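Long-range contacts in monoacylglycerol lipase (Palaeococcus ferrophilus, PDB 6QE2), which catalyses the hydrolysis of monoacylglycerols into glycerol and free fatty acid, as an archaeal lipase of the alpha/beta-hydrolase fold: residues Phe46-His51 and Glu64-Ile69; Asp102-Val107 and Ile191-Leu196; Ser139-Leu144 and Val165-Ser170; Lys147-Asn152 and Ala231-Phe236. All coordinates share one frame; numbering follows the deposited sequence. Where two conformers were deposited one is given.

Interaction 1 of 4, residues Phe46-His51 and Glu64-Ile69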
loop_
_atom_site.group_PDB
_atom_site.type_symbol
_atom_site.label_atom_id
_atom_site.label_comp_id
_atom_site.label_asym_id
_atom_site.label_seq_id
_atom_site.Cartn_x
_atom_site.Cartn_y
_atom_site.Cartn_z
ATOM N N PHE A 46 3.364 -11.130 1.027
ATOM C CA PHE A 46 3.350 -11.708 -0.306
ATOM C C PHE A 46 3.884 -10.659 -1.264
ATOM O O PHE A 46 3.861 -9.463 -0.976
ATOM C CB PHE A 46 1.943 -12.160 -0.738
ATOM C CG PHE A 46 0.978 -11.016 -0.980
ATOM C CD1 PHE A 46 0.258 -10.457 0.066
ATOM C CD2 PHE A 46 0.811 -10.491 -2.253
ATOM C CE1 PHE A 46 -0.620 -9.403 -0.156
ATOM C CE2 PHE A 46 -0.060 -9.430 -2.482
ATOM C CZ PHE A 46 -0.774 -8.887 -1.429
ATOM N N ASP A 47 4.370 -11.119 -2.408
ATOM C CA ASP A 47 4.743 -10.227 -3.494
ATOM C C ASP A 47 3.654 -10.280 -4.554
ATOM O O ASP A 47 3.210 -11.366 -4.941
ATOM C CB ASP A 47 6.108 -10.606 -4.076
ATOM C CG ASP A 47 7.261 -10.240 -3.147
ATOM O OD1 ASP A 47 7.006 -9.612 -2.097
ATOM O OD2 ASP A 47 8.425 -10.569 -3.462
ATOM N N TRP A 48 3.180 -9.104 -4.973
ATOM C CA TRP A 48 2.162 -9.019 -6.010
ATOM C C TRP A 48 2.591 -9.766 -7.264
ATOM O O TRP A 48 3.793 -9.894 -7.530
ATOM C CB TRP A 48 1.908 -7.571 -6.415
ATOM C CG TRP A 48 1.187 -6.668 -5.462
ATOM C CD1 TRP A 48 1.494 -6.419 -4.152
ATOM C CD2 TRP A 48 0.094 -5.802 -5.788
ATOM N NE1 TRP A 48 0.635 -5.476 -3.638
ATOM C CE2 TRP A 48 -0.233 -5.078 -4.623
ATOM C CE3 TRP A 48 -0.647 -5.573 -6.954
ATOM C CZ2 TRP A 48 -1.272 -4.147 -4.587
ATOM C CZ3 TRP A 48 -1.676 -4.643 -6.918
ATOM C CH2 TRP A 48 -1.983 -3.945 -5.740
ATOM N N PRO A 49 1.643 -10.227 -8.075
ATOM C CA PRO A 49 1.990 -10.699 -9.419
ATOM C C PRO A 49 2.800 -9.636 -10.149
ATOM O O PRO A 49 2.535 -8.437 -10.023
ATOM C CB PRO A 49 0.625 -10.922 -10.078
ATOM C CG PRO A 49 -0.325 -11.137 -8.935
ATOM C CD PRO A 49 0.198 -10.298 -7.804
ATOM N N GLY A 50 3.820 -10.078 -10.882
ATOM C CA GLY A 50 4.649 -9.128 -11.602
ATOM C C GLY A 50 5.543 -8.289 -10.724
ATOM O O GLY A 50 6.005 -7.227 -11.154
ATOM N N HIS A 51 5.792 -8.729 -9.492
ATOM C CA HIS A 51 6.588 -7.979 -8.535
ATOM C C HIS A 51 7.447 -8.936 -7.729
ATOM O O HIS A 51 7.064 -10.086 -7.501
ATOM C CB HIS A 51 5.714 -7.177 -7.565
ATOM C CG HIS A 51 5.073 -5.975 -8.181
ATOM N ND1 HIS A 51 3.955 -6.054 -8.982
ATOM C CD2 HIS A 51 5.394 -4.663 -8.108
ATOM C CE1 HIS A 51 3.617 -4.842 -9.381
ATOM N NE2 HIS A 51 4.472 -3.979 -8.862
ATOM N N GLU A 64 -7.728 -5.197 -8.162
ATOM C CA GLU A 64 -8.701 -6.260 -8.019
ATOM C C GLU A 64 -8.011 -7.615 -7.830
ATOM O O GLU A 64 -8.452 -8.428 -7.052
ATOM C CB GLU A 64 -9.621 -6.275 -9.233
ATOM C CG GLU A 64 -10.512 -5.051 -9.327
ATOM C CD GLU A 64 -9.854 -3.853 -9.981
ATOM O OE1 GLU A 64 -8.707 -3.940 -10.414
ATOM O OE2 GLU A 64 -10.500 -2.807 -10.067
ATOM N N GLU A 65 -6.923 -7.851 -8.549
ATOM C CA GLU A 65 -6.192 -9.093 -8.396
ATOM C C GLU A 65 -5.613 -9.186 -6.982
ATOM O O GLU A 65 -5.718 -10.210 -6.336
ATOM C CB GLU A 65 -5.093 -9.204 -9.441
ATOM C CG GLU A 65 -4.324 -10.502 -9.376
ATOM C CD GLU A 65 -3.535 -10.782 -10.636
ATOM O OE1 GLU A 65 -3.080 -9.827 -11.283
ATOM O OE2 GLU A 65 -3.367 -11.971 -10.966
ATOM N N ALA A 66 -5.017 -8.102 -6.506
ATOM C CA ALA A 66 -4.456 -8.075 -5.164
ATOM C C ALA A 66 -5.521 -8.329 -4.098
ATOM O O ALA A 66 -5.274 -9.031 -3.137
ATOM C CB ALA A 66 -3.748 -6.765 -4.901
ATOM N N MET A 67 -6.712 -7.772 -4.276
ATOM C CA MET A 67 -7.785 -7.991 -3.309
ATOM C C MET A 67 -8.211 -9.457 -3.275
ATOM O O MET A 67 -8.549 -9.965 -2.232
ATOM C CB MET A 67 -8.964 -7.065 -3.557
ATOM C CG MET A 67 -8.622 -5.606 -3.358
ATOM S SD MET A 67 -10.071 -4.575 -3.164
ATOM C CE MET A 67 -10.699 -4.510 -4.833
ATOM N N LYS A 68 -8.183 -10.137 -4.417
ATOM C CA LYS A 68 -8.497 -11.557 -4.460
ATOM C C LYS A 68 -7.401 -12.355 -3.747
ATOM O O LYS A 68 -7.678 -13.362 -3.131
ATOM C CB LYS A 68 -8.686 -12.039 -5.893
ATOM C CG LYS A 68 -10.039 -11.662 -6.458
ATOM C CD LYS A 68 -10.218 -12.130 -7.885
ATOM C CE LYS A 68 -11.562 -11.678 -8.433
ATOM N NZ LYS A 68 -11.549 -10.242 -8.823
ATOM N N ILE A 69 -6.159 -11.897 -3.839
ATOM C CA ILE A 69 -5.055 -12.535 -3.140
ATOM C C ILE A 69 -5.303 -12.393 -1.636
ATOM O O ILE A 69 -5.156 -13.338 -0.888
ATOM C CB ILE A 69 -3.701 -11.930 -3.534
ATOM C CG1 ILE A 69 -3.327 -12.367 -4.949
ATOM C CG2 ILE A 69 -2.612 -12.344 -2.563
ATOM C CD1 ILE A 69 -2.243 -11.528 -5.578
#
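Trp48 and Ala66 mark the nearest approach of the two backbones, their CA atoms 6.7 Å apart, where the loop leaving strand 42-46 runs past helix 63-77 of the alpha/beta-hydrolase fold. A type II turn from Trp48 to His51 folds the loop, with Gly50 at a positive phi; no hydrogen bond links the segments, and the contact is mainly apolar. Ile69 serves two partners with different branches. Its CG2 methyl stands over the centre of the Phe46 ring, 3.9 Å from the centroid and 11° off the normal, a CH-pi contact. Its CG1 lies opposite the carbonyl carbon (chi1 -73°), and the extended branch carries CD1 to 3.5 Å from Pro49 CD. One turn earlier on the helix, Ala66 makes a second CH-pi contact, its CB lying over the six-membered ring of Trp48 and displaced toward the rim, 3.4 Å from CH2. The indole also packs on Leu88 and Thr92 of helix 88-99 and on Val19, so it is held between helix 63-77, helix 88-99 and strand 15-19. Toward the outside, the extended Glu65 runs alongside Pro49, pointing the other way, with OE1 held by Thr61, and its carboxylate carbon CD comes to 3.7 Å from Pro49 CG.

Interaction 2 of 4, residues Asp102-Val107 and Ile191-Leu196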
loop_
_atom_site.group_PDB
_atom_site.type_symbol
_atom_site.label_atom_id
_atom_site.label_comp_id
_atom_site.label_asym_id
_atom_site.label_seq_id
_atom_site.Cartn_x
_atom_site.Cartn_y
_atom_site.Cartn_z
ATOM N N ASP A 102 -16.511 -6.513 6.472
ATOM C CA ASP A 102 -16.580 -7.288 7.700
ATOM C C ASP A 102 -15.511 -8.357 7.864
ATOM O O ASP A 102 -15.555 -9.114 8.812
ATOM C CB ASP A 102 -17.963 -7.936 7.822
ATOM C CG ASP A 102 -19.094 -6.927 7.747
ATOM O OD1 ASP A 102 -18.979 -5.853 8.352
ATOM O OD2 ASP A 102 -20.105 -7.208 7.089
ATOM N N LYS A 103 -14.548 -8.396 6.954
ATOM C CA LYS A 103 -13.506 -9.414 6.987
ATOM C C LYS A 103 -12.179 -9.056 7.663
ATOM O O LYS A 103 -11.303 -9.897 7.761
ATOM C CB LYS A 103 -13.231 -9.902 5.565
ATOM C CG LYS A 103 -14.376 -10.676 4.953
ATOM C CD LYS A 103 -14.048 -11.134 3.542
ATOM C CE LYS A 103 -13.009 -12.241 3.517
ATOM N NZ LYS A 103 -13.524 -13.475 4.172
ATOM N N ILE A 104 -12.032 -7.829 8.134
ATOM C CA ILE A 104 -10.780 -7.414 8.748
ATOM C C ILE A 104 -10.967 -6.745 10.102
ATOM O O ILE A 104 -12.040 -6.276 10.410
ATOM C CB ILE A 104 -10.023 -6.437 7.831
ATOM C CG1 ILE A 104 -10.863 -5.189 7.591
ATOM C CG2 ILE A 104 -9.675 -7.096 6.511
ATOM C CD1 ILE A 104 -10.132 -4.088 6.863
ATOM N N MET A 105 -9.907 -6.722 10.900
ATOM C CA MET A 105 -9.923 -6.081 12.209
ATOM C C MET A 105 -9.633 -4.591 12.138
ATOM O O MET A 105 -9.949 -3.863 13.084
ATOM C CB MET A 105 -8.890 -6.728 13.137
ATOM C CG MET A 105 -9.151 -8.181 13.471
ATOM S SD MET A 105 -10.755 -8.374 14.257
ATOM C CE MET A 105 -10.486 -7.488 15.786
ATOM N N GLY A 106 -9.053 -4.130 11.043
ATOM C CA GLY A 106 -8.600 -2.759 10.921
ATOM C C GLY A 106 -7.659 -2.628 9.750
ATOM O O GLY A 106 -7.143 -3.610 9.213
ATOM N N VAL A 107 -7.442 -1.385 9.330
ATOM C CA VAL A 107 -6.623 -1.121 8.153
ATOM C C VAL A 107 -5.686 0.046 8.434
ATOM O O VAL A 107 -6.110 1.089 8.948
ATOM C CB VAL A 107 -7.484 -0.863 6.896
ATOM C CG1 VAL A 107 -8.515 0.244 7.126
ATOM C CG2 VAL A 107 -6.600 -0.542 5.716
ATOM N N ILE A 191 -16.540 1.546 4.812
ATOM C CA ILE A 191 -15.587 1.026 5.777
ATOM C C ILE A 191 -16.236 0.988 7.156
ATOM O O ILE A 191 -16.804 1.989 7.619
ATOM C CB ILE A 191 -14.308 1.867 5.803
ATOM C CG1 ILE A 191 -13.580 1.725 4.443
ATOM C CG2 ILE A 191 -13.418 1.377 6.985
ATOM C CD1 ILE A 191 -12.227 2.329 4.384
ATOM N N LYS A 192 -16.115 -0.172 7.825
ATOM C CA LYS A 192 -16.602 -0.386 9.196
ATOM C C LYS A 192 -15.501 -0.640 10.204
ATOM O O LYS A 192 -15.723 -0.422 11.408
ATOM C CB LYS A 192 -17.570 -1.578 9.223
ATOM C CG LYS A 192 -18.804 -1.379 8.335
ATOM C CD LYS A 192 -19.650 -0.159 8.858
ATOM C CE LYS A 192 -21.123 -0.185 8.404
ATOM N NZ LYS A 192 -21.353 0.304 7.004
ATOM N N ALA A 193 -14.321 -1.078 9.762
ATOM C CA ALA A 193 -13.208 -1.382 10.655
ATOM C C ALA A 193 -12.425 -0.099 10.990
ATOM O O ALA A 193 -12.455 0.864 10.225
ATOM C CB ALA A 193 -12.278 -2.407 9.994
ATOM N N PRO A 194 -11.668 -0.085 12.078
ATOM C CA PRO A 194 -10.852 1.092 12.401
ATOM C C PRO A 194 -9.793 1.368 11.342
ATOM O O PRO A 194 -9.265 0.453 10.708
ATOM C CB PRO A 194 -10.212 0.722 13.745
ATOM C CG PRO A 194 -11.151 -0.265 14.340
ATOM C CD PRO A 194 -11.669 -1.068 13.178
ATOM N N VAL A 195 -9.472 2.651 11.172
ATOM C CA VAL A 195 -8.598 3.125 10.102
ATOM C C VAL A 195 -7.478 3.975 10.688
ATOM O O VAL A 195 -7.720 4.829 11.549
ATOM C CB VAL A 195 -9.382 3.944 9.051
ATOM C CG1 VAL A 195 -8.423 4.598 8.044
ATOM C CG2 VAL A 195 -10.416 3.085 8.355
ATOM N N LEU A 196 -6.256 3.758 10.201
ATOM C CA LEU A 196 -5.126 4.646 10.462
ATOM C C LEU A 196 -4.492 5.019 9.128
ATOM O O LEU A 196 -4.108 4.137 8.354
ATOM C CB LEU A 196 -4.092 3.982 11.379
ATOM C CG LEU A 196 -2.758 4.712 11.563
ATOM C CD1 LEU A 196 -2.952 6.090 12.220
ATOM C CD2 LEU A 196 -1.784 3.852 12.371
#
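Val107 uses both of its backbone polar groups on strand 195-200 and the residue just before it. Its N donates to Pro194 O at 2.9 Å, and its O accepts from Leu196 N at 3.0 Å; both bonds are close to straight, with N-H...O angles of 158° and 163°. They bracket Val195, the parallel bridge partner of Val107, and so start the pairing of strands 106-110 and 195-200 in the central sheet of the alpha/beta-hydrolase fold. Each carbonyl also receives a CA-H...O contact, Pro194 O from Gly106 CA and Val107 O from Val195 CA. On the other side of its own strand, Gly106 is hydrogen-bonded to Leu83 of strand 82-86. The valine side chains lie alongside each other, pointing the same way. With Val107 CG1 set between backbone N and carbonyl carbon (chi1 54°), this methyl comes within 3.6 Å of Val195 CG2. Before the strands pair, Ala193 CB packs at 3.9 Å from Ile104 CG1, and the Pro194 ring lies against Met105 O. Pro194 O and Leu196 N thus serve Val107, while the backbone of Val195 is hydrogen-bonded to Asp222 and to Thr224 of strand 223-228, so that strand 195-200 is paired on both sides.

Interaction 3 of 4, residues Ser139-Leu144 and Val165-Ser170. With LDA (lauryl dimethylamine-N-oxide), chain D.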
loop_
_atom_site.group_PDB
_atom_site.type_symbol
_atom_site.label_atom_id
_atom_site.label_comp_id
_atom_site.label_asym_id
_atom_site.label_seq_id
_atom_site.Cartn_x
_atom_site.Cartn_y
_atom_site.Cartn_z
ATOM N N SER A 139 3.415 -2.794 -21.477
ATOM C CA SER A 139 4.219 -2.446 -20.318
ATOM C C SER A 139 4.851 -1.089 -20.577
ATOM O O SER A 139 5.496 -0.883 -21.611
ATOM C CB SER A 139 5.288 -3.514 -20.065
ATOM O OG SER A 139 6.312 -3.034 -19.215
ATOM N N LEU A 140 4.681 -0.175 -19.627
ATOM C CA LEU A 140 5.168 1.186 -19.758
ATOM C C LEU A 140 5.953 1.584 -18.516
ATOM O O LEU A 140 5.918 0.908 -17.483
ATOM C CB LEU A 140 4.006 2.162 -19.985
ATOM C CG LEU A 140 3.094 1.839 -21.172
ATOM C CD1 LEU A 140 1.938 2.820 -21.243
ATOM C CD2 LEU A 140 3.872 1.825 -22.483
ATOM N N SER A 141 6.660 2.703 -18.624
ATOM C CA SER A 141 7.384 3.248 -17.486
ATOM C C SER A 141 6.411 3.875 -16.498
ATOM O O SER A 141 5.432 4.514 -16.893
ATOM C CB SER A 141 8.403 4.285 -17.955
ATOM O OG SER A 141 8.957 4.991 -16.860
ATOM N N ASN A 142 6.683 3.685 -15.203
ATOM C CA ASN A 142 5.791 4.219 -14.181
ATOM C C ASN A 142 6.017 5.700 -13.904
ATOM O O ASN A 142 5.232 6.292 -13.157
ATOM C CB ASN A 142 5.905 3.409 -12.870
ATOM C CG ASN A 142 7.280 3.500 -12.204
ATOM O OD1 ASN A 142 8.074 4.398 -12.477
ATOM N ND2 ASN A 142 7.541 2.574 -11.276
ATOM N N GLY A 143 7.063 6.306 -14.461
ATOM C CA GLY A 143 7.236 7.734 -14.334
ATOM C C GLY A 143 7.789 8.189 -13.004
ATOM O O GLY A 143 7.889 9.402 -12.774
ATOM N N LEU A 144 8.129 7.262 -12.114
ATOM C CA LEU A 144 8.546 7.634 -10.770
ATOM C C LEU A 144 9.958 8.207 -10.764
ATOM O O LEU A 144 10.873 7.649 -11.377
ATOM C CB LEU A 144 8.479 6.408 -9.858
ATOM C CG LEU A 144 9.363 6.402 -8.608
ATOM C CD1 LEU A 144 8.814 7.337 -7.561
ATOM C CD2 LEU A 144 9.495 4.993 -8.053
ATOM N N VAL A 165 13.345 -4.422 -7.539
ATOM C CA VAL A 165 12.562 -3.223 -7.814
ATOM C C VAL A 165 12.601 -2.959 -9.312
ATOM O O VAL A 165 13.651 -3.096 -9.953
ATOM C CB VAL A 165 13.100 -2.019 -7.013
ATOM C CG1 VAL A 165 12.526 -0.713 -7.547
ATOM C CG2 VAL A 165 12.765 -2.172 -5.543
ATOM N N HIS A 166 11.453 -2.590 -9.879
ATOM C CA HIS A 166 11.358 -2.289 -11.299
ATOM C C HIS A 166 10.487 -1.056 -11.481
ATOM O O HIS A 166 9.807 -0.609 -10.555
ATOM C CB HIS A 166 10.792 -3.472 -12.095
ATOM C CG HIS A 166 9.379 -3.822 -11.740
ATOM N ND1 HIS A 166 8.295 -3.107 -12.203
ATOM C CD2 HIS A 166 8.871 -4.823 -10.983
ATOM C CE1 HIS A 166 7.181 -3.649 -11.743
ATOM N NE2 HIS A 166 7.505 -4.689 -10.995
ATOM N N ASP A 167 10.498 -0.511 -12.698
ATOM C CA ASP A 167 9.744 0.698 -13.005
ATOM C C ASP A 167 8.627 0.445 -14.011
ATOM O O ASP A 167 8.178 1.378 -14.687
ATOM C CB ASP A 167 10.686 1.793 -13.513
ATOM C CG ASP A 167 11.192 1.537 -14.926
ATOM O OD1 ASP A 167 11.232 0.367 -15.363
ATOM O OD2 ASP A 167 11.554 2.520 -15.604
ATOM N N ARG A 168 8.163 -0.791 -14.111
ATOM C CA ARG A 168 7.154 -1.164 -15.091
ATOM C C ARG A 168 5.756 -1.041 -14.511
ATOM O O ARG A 168 5.527 -1.321 -13.329
ATOM C CB ARG A 168 7.372 -2.597 -15.575
ATOM C CG ARG A 168 8.759 -2.876 -16.118
ATOM C CD ARG A 168 8.870 -2.378 -17.545
ATOM N NE ARG A 168 9.348 -1.006 -17.587
ATOM C CZ ARG A 168 9.199 -0.195 -18.627
ATOM N NH1 ARG A 168 8.563 -0.610 -19.714
ATOM N NH2 ARG A 168 9.680 1.034 -18.570
ATOM N N ILE A 169 4.820 -0.631 -15.358
ATOM C CA ILE A 169 3.399 -0.665 -15.040
ATOM C C ILE A 169 2.662 -0.993 -16.329
ATOM O O ILE A 169 2.959 -0.420 -17.383
ATOM C CB ILE A 169 2.899 0.662 -14.426
ATOM C CG1 ILE A 169 1.412 0.569 -14.062
ATOM C CG2 ILE A 169 3.153 1.851 -15.365
ATOM C CD1 ILE A 169 0.899 1.770 -13.263
ATOM N N SER A 170 1.733 -1.935 -16.260
ATOM C CA SER A 170 1.004 -2.309 -17.458
ATOM C C SER A 170 -0.196 -1.390 -17.655
ATOM O O SER A 170 -0.593 -0.636 -16.762
ATOM C CB SER A 170 0.555 -3.767 -17.387
ATOM O OG SER A 170 -0.524 -3.924 -16.485
HETATM N N1 LDA D . 1.550 4.946 -6.933
HETATM O O1 LDA D . 1.069 4.134 -6.134
HETATM C CM1 LDA D . 2.935 4.584 -7.202
HETATM C CM2 LDA D . 1.470 6.286 -6.365
HETATM C C1 LDA D . 0.807 4.910 -8.175
HETATM C C2 LDA D . 1.660 5.584 -9.229
HETATM C C3 LDA D . 1.101 5.284 -10.604
HETATM C C4 LDA D . 1.845 6.077 -11.662
HETATM C C5 LDA D . 1.121 6.003 -12.991
HETATM C C6 LDA D . 2.036 6.418 -14.128
HETATM C C7 LDA D . 1.238 6.540 -15.411
HETATM C C8 LDA D . 1.622 5.438 -16.376
HETATM C C9 LDA D . 0.390 4.744 -16.920
HETATM C C10 LDA D . 0.213 5.045 -18.401
HETATM C C11 LDA D . -0.779 4.088 -19.043
HETATM C C12 LDA D . -0.786 2.763 -18.324
HETATM O O HOH W 1 10.045 5.152 -14.219
HETATM O O HOH W 2 6.834 -0.207 -11.232
HETATM O O HOH W 3 9.818 1.921 -9.403
#
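Leu140 and Ile169 exchange two backbone hydrogen bonds, Leu140 N to Ile169 O and Ile169 N to Leu140 O, each 2.8 Å, as the hydrogen-bonded pair of a short antiparallel two-stranded sheet. A third, from Asn142 N to Asp167 O at 2.8 Å, carries the pairing just beyond the strands. Asn142 is then gripped at both ends of its amide. OD1 accepts from a water and from Leu144 N, the latter in an Asx turn, reached because CG sits between backbone N and carbonyl carbon (chi1 64°). ND2 donates to two other waters, both donating to His166 O and one also to Arg168 O. The amide plane stands at 80° to the Asp167 carboxylate. Arg168 folds back across the pair, bent at chi2 and chi3. Leu140 O lies over the centre of one guanidinium face, 3.6 Å from its plane; NE forms a salt bridge with Asp167 OD1, met from above the carboxylate, and NH1 gives Ser139 OG a weak bond. Ile169 CG2 packs against Asn142 CA at 3.7 Å. The alkyl tail of a bound lauryl dimethylamine-N-oxide runs past here, with C6 at 3.3 Å from Asn142 O and C11 near Leu140 CD1, while the detergent is also hydrogen-bonded to Ser87. The sheet thus sets a charged surface against one that receives an aliphatic chain, consistent with an acyl-chain pocket in a monoacylglycerol lipase.

Interaction 4 of 4, residues Lys147-Asn152 and Ala231-Phe236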
loop_
_atom_site.group_PDB
_atom_site.type_symbol
_atom_site.label_atom_id
_atom_site.label_comp_id
_atom_site.label_asym_id
_atom_site.label_seq_id
_atom_site.Cartn_x
_atom_site.Cartn_y
_atom_site.Cartn_z
ATOM N N LYS A 147 14.234 9.977 -6.465
ATOM C CA LYS A 147 14.658 10.997 -5.514
ATOM C C LYS A 147 13.491 11.558 -4.713
ATOM O O LYS A 147 13.710 12.200 -3.678
ATOM C CB LYS A 147 15.386 12.120 -6.254
ATOM C CG LYS A 147 16.768 11.728 -6.739
ATOM C CD LYS A 147 17.393 12.825 -7.587
ATOM C CE LYS A 147 16.583 13.038 -8.856
ATOM N NZ LYS A 147 16.860 11.978 -9.872
ATOM N N LEU A 148 12.264 11.354 -5.177
ATOM C CA LEU A 148 11.078 11.817 -4.472
ATOM C C LEU A 148 10.573 10.803 -3.452
ATOM O O LEU A 148 9.568 11.066 -2.782
ATOM C CB LEU A 148 9.970 12.108 -5.487
ATOM C CG LEU A 148 10.153 13.341 -6.371
ATOM C CD1 LEU A 148 8.965 13.504 -7.312
ATOM C CD2 LEU A 148 10.391 14.595 -5.543
ATOM N N LEU A 149 11.244 9.659 -3.323
ATOM C CA LEU A 149 10.780 8.615 -2.414
ATOM C C LEU A 149 11.084 8.929 -0.956
ATOM O O LEU A 149 10.247 8.682 -0.082
ATOM C CB LEU A 149 11.412 7.277 -2.791
ATOM C CG LEU A 149 10.924 6.636 -4.084
ATOM C CD1 LEU A 149 11.807 5.446 -4.398
ATOM C CD2 LEU A 149 9.476 6.206 -3.946
ATOM N N SER A 150 12.268 9.467 -0.671
ATOM C CA SER A 150 12.718 9.576 0.707
ATOM C C SER A 150 13.745 10.687 0.840
ATOM O O SER A 150 14.556 10.904 -0.064
ATOM C CB SER A 150 13.328 8.254 1.191
ATOM O OG SER A 150 13.894 8.396 2.483
ATOM N N ARG A 151 13.703 11.382 1.978
ATOM C CA ARG A 151 14.752 12.328 2.329
ATOM C C ARG A 151 16.064 11.642 2.701
ATOM O O ARG A 151 17.077 12.329 2.865
ATOM C CB ARG A 151 14.276 13.218 3.476
ATOM C CG ARG A 151 13.102 14.099 3.096
ATOM C CD ARG A 151 12.872 15.200 4.112
ATOM N NE ARG A 151 12.469 14.679 5.414
ATOM C CZ ARG A 151 12.186 15.444 6.462
ATOM N NH1 ARG A 151 12.261 16.772 6.359
ATOM N NH2 ARG A 151 11.824 14.888 7.611
ATOM N N ASN A 152 16.065 10.314 2.840
ATOM C CA ASN A 152 17.275 9.559 3.141
ATOM C C ASN A 152 17.952 9.173 1.832
ATOM O O ASN A 152 17.422 8.321 1.103
ATOM C CB ASN A 152 16.928 8.315 3.956
ATOM C CG ASN A 152 18.146 7.491 4.357
ATOM O OD1 ASN A 152 19.233 7.619 3.794
ATOM N ND2 ASN A 152 17.957 6.630 5.349
ATOM N N ALA A 231 8.285 14.913 5.602
ATOM C CA ALA A 231 8.631 13.616 5.041
ATOM C C ALA A 231 8.143 13.499 3.602
ATOM O O ALA A 231 7.159 14.126 3.202
ATOM C CB ALA A 231 8.043 12.486 5.890
ATOM N N TYR A 232 8.855 12.689 2.823
ATOM C CA TYR A 232 8.498 12.403 1.442
ATOM C C TYR A 232 7.524 11.219 1.407
ATOM O O TYR A 232 6.814 10.942 2.380
ATOM C CB TYR A 232 9.761 12.120 0.621
ATOM C CG TYR A 232 10.620 13.336 0.326
ATOM C CD1 TYR A 232 10.269 14.594 0.790
ATOM C CD2 TYR A 232 11.781 13.215 -0.428
ATOM C CE1 TYR A 232 11.059 15.699 0.518
ATOM C CE2 TYR A 232 12.571 14.314 -0.709
ATOM C CZ TYR A 232 12.210 15.550 -0.234
ATOM O OH TYR A 232 13.000 16.648 -0.514
ATOM N N HIS A 233 7.482 10.515 0.270
ATOM C CA HIS A 233 6.518 9.437 0.053
ATOM C C HIS A 233 6.774 8.252 0.978
ATOM O O HIS A 233 5.829 7.662 1.517
ATOM C CB HIS A 233 6.580 9.006 -1.409
ATOM C CG HIS A 233 5.605 7.930 -1.781
ATOM N ND1 HIS A 233 4.239 8.096 -1.686
ATOM C CD2 HIS A 233 5.800 6.684 -2.276
ATOM C CE1 HIS A 233 3.635 6.994 -2.099
ATOM N NE2 HIS A 233 4.560 6.120 -2.457
ATOM N N GLU A 234 8.035 7.878 1.160
ATOM C CA GLU A 234 8.399 6.778 2.052
ATOM C C GLU A 234 8.866 7.372 3.374
ATOM O O GLU A 234 9.929 7.998 3.440
ATOM C CB GLU A 234 9.475 5.898 1.429
ATOM C CG GLU A 234 8.966 5.105 0.252
ATOM C CD GLU A 234 9.999 4.166 -0.326
ATOM O OE1 GLU A 234 11.120 4.093 0.220
ATOM O OE2 GLU A 234 9.687 3.502 -1.335
ATOM N N ILE A 235 8.058 7.191 4.419
ATOM C CA ILE A 235 8.440 7.646 5.752
ATOM C C ILE A 235 9.294 6.612 6.474
ATOM O O ILE A 235 9.956 6.963 7.466
ATOM C CB ILE A 235 7.179 7.998 6.568
ATOM C CG1 ILE A 235 6.213 8.823 5.716
ATOM C CG2 ILE A 235 7.529 8.805 7.816
ATOM C CD1 ILE A 235 4.825 8.953 6.306
ATOM N N PHE A 236 9.339 5.368 5.973
ATOM C CA PHE A 236 9.947 4.239 6.687
ATOM C C PHE A 236 11.392 4.502 7.076
ATOM O O PHE A 236 11.832 4.094 8.159
ATOM C CB PHE A 236 9.890 2.972 5.830
ATOM C CG PHE A 236 8.507 2.542 5.464
ATOM C CD1 PHE A 236 7.891 3.039 4.329
ATOM C CD2 PHE A 236 7.828 1.619 6.244
ATOM C CE1 PHE A 236 6.614 2.637 3.986
ATOM C CE2 PHE A 236 6.551 1.216 5.909
ATOM C CZ PHE A 236 5.941 1.727 4.777
HETATM O O HOH W 4 12.196 6.783 3.634
HETATM O O HOH W 5 11.132 10.777 3.540
#
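Lys147 and Leu148, in a 3-10 turn, direct their carbonyls to the side chain of Tyr232: Lys147 O lies near CE2, and Leu148 O is 3.6 Å from CB. Leu149 O makes the one direct hydrogen bond between the segments, taking Glu234 N at 2.7 Å with an N-H...O angle of 160°. The Leu149 side chain runs alongside those of His233 and Glu234, its CD2 at the edge of the imidazole, 4.1 Å from His233 CD2, and 3.8 Å from Glu234 OE2. This imidazole is probably that of the catalytic Ser-His-Asp triad of the alpha/beta-hydrolase fold: ND1 is hydrogen-bonded to Asp203 and NE2 to Ser87, on the nucleophile elbow, and to a bound glycerol. Glu234, extended beyond CG, carries its carboxylate to a salt bridge with Arg28 and a hydrogen bond with the same glycerol. Ser150 OG accepts from Asn152 N in an ST turn and reaches Glu234 O through a water that donates to that carbonyl. A second water accepts from Arg151 N and Tyr232 N and donates to the same oxygen. The Arg151 side chain crosses that of Tyr232 at about a right angle, with CG over the ring centre, 3.5 Å from the centroid and 5° off the normal, in a CH-pi contact. A bend at chi3 (-65°) places one guanidinium face against Ala231 N, while NE and NH2 form salt bridges with Asp238 and Glu240.

All four contacts belong to one alpha/beta-hydrolase chain. Interaction 1 closes first along the sequence, fixing the loop after strand 42-46; interaction 2 then joins strands 106-110 and 195-200 of the same sheet, and the centres of interactions 1 and 2 are about 20 Å apart. Interaction 3 lies within the loop that interaction 2 closes, in the insertion between those strands, yet about 30 Å from it between centres. Interaction 4 crosses interactions 2 and 3 along the chain, tying that insertion to the loop before helix 242-256. Interaction 3 touches interaction 1 through His166 NE2 and Gly50 O, and interaction 4 through Leu144 and Leu149. It thus meets both, next to the bound detergent and near the probable catalytic residues.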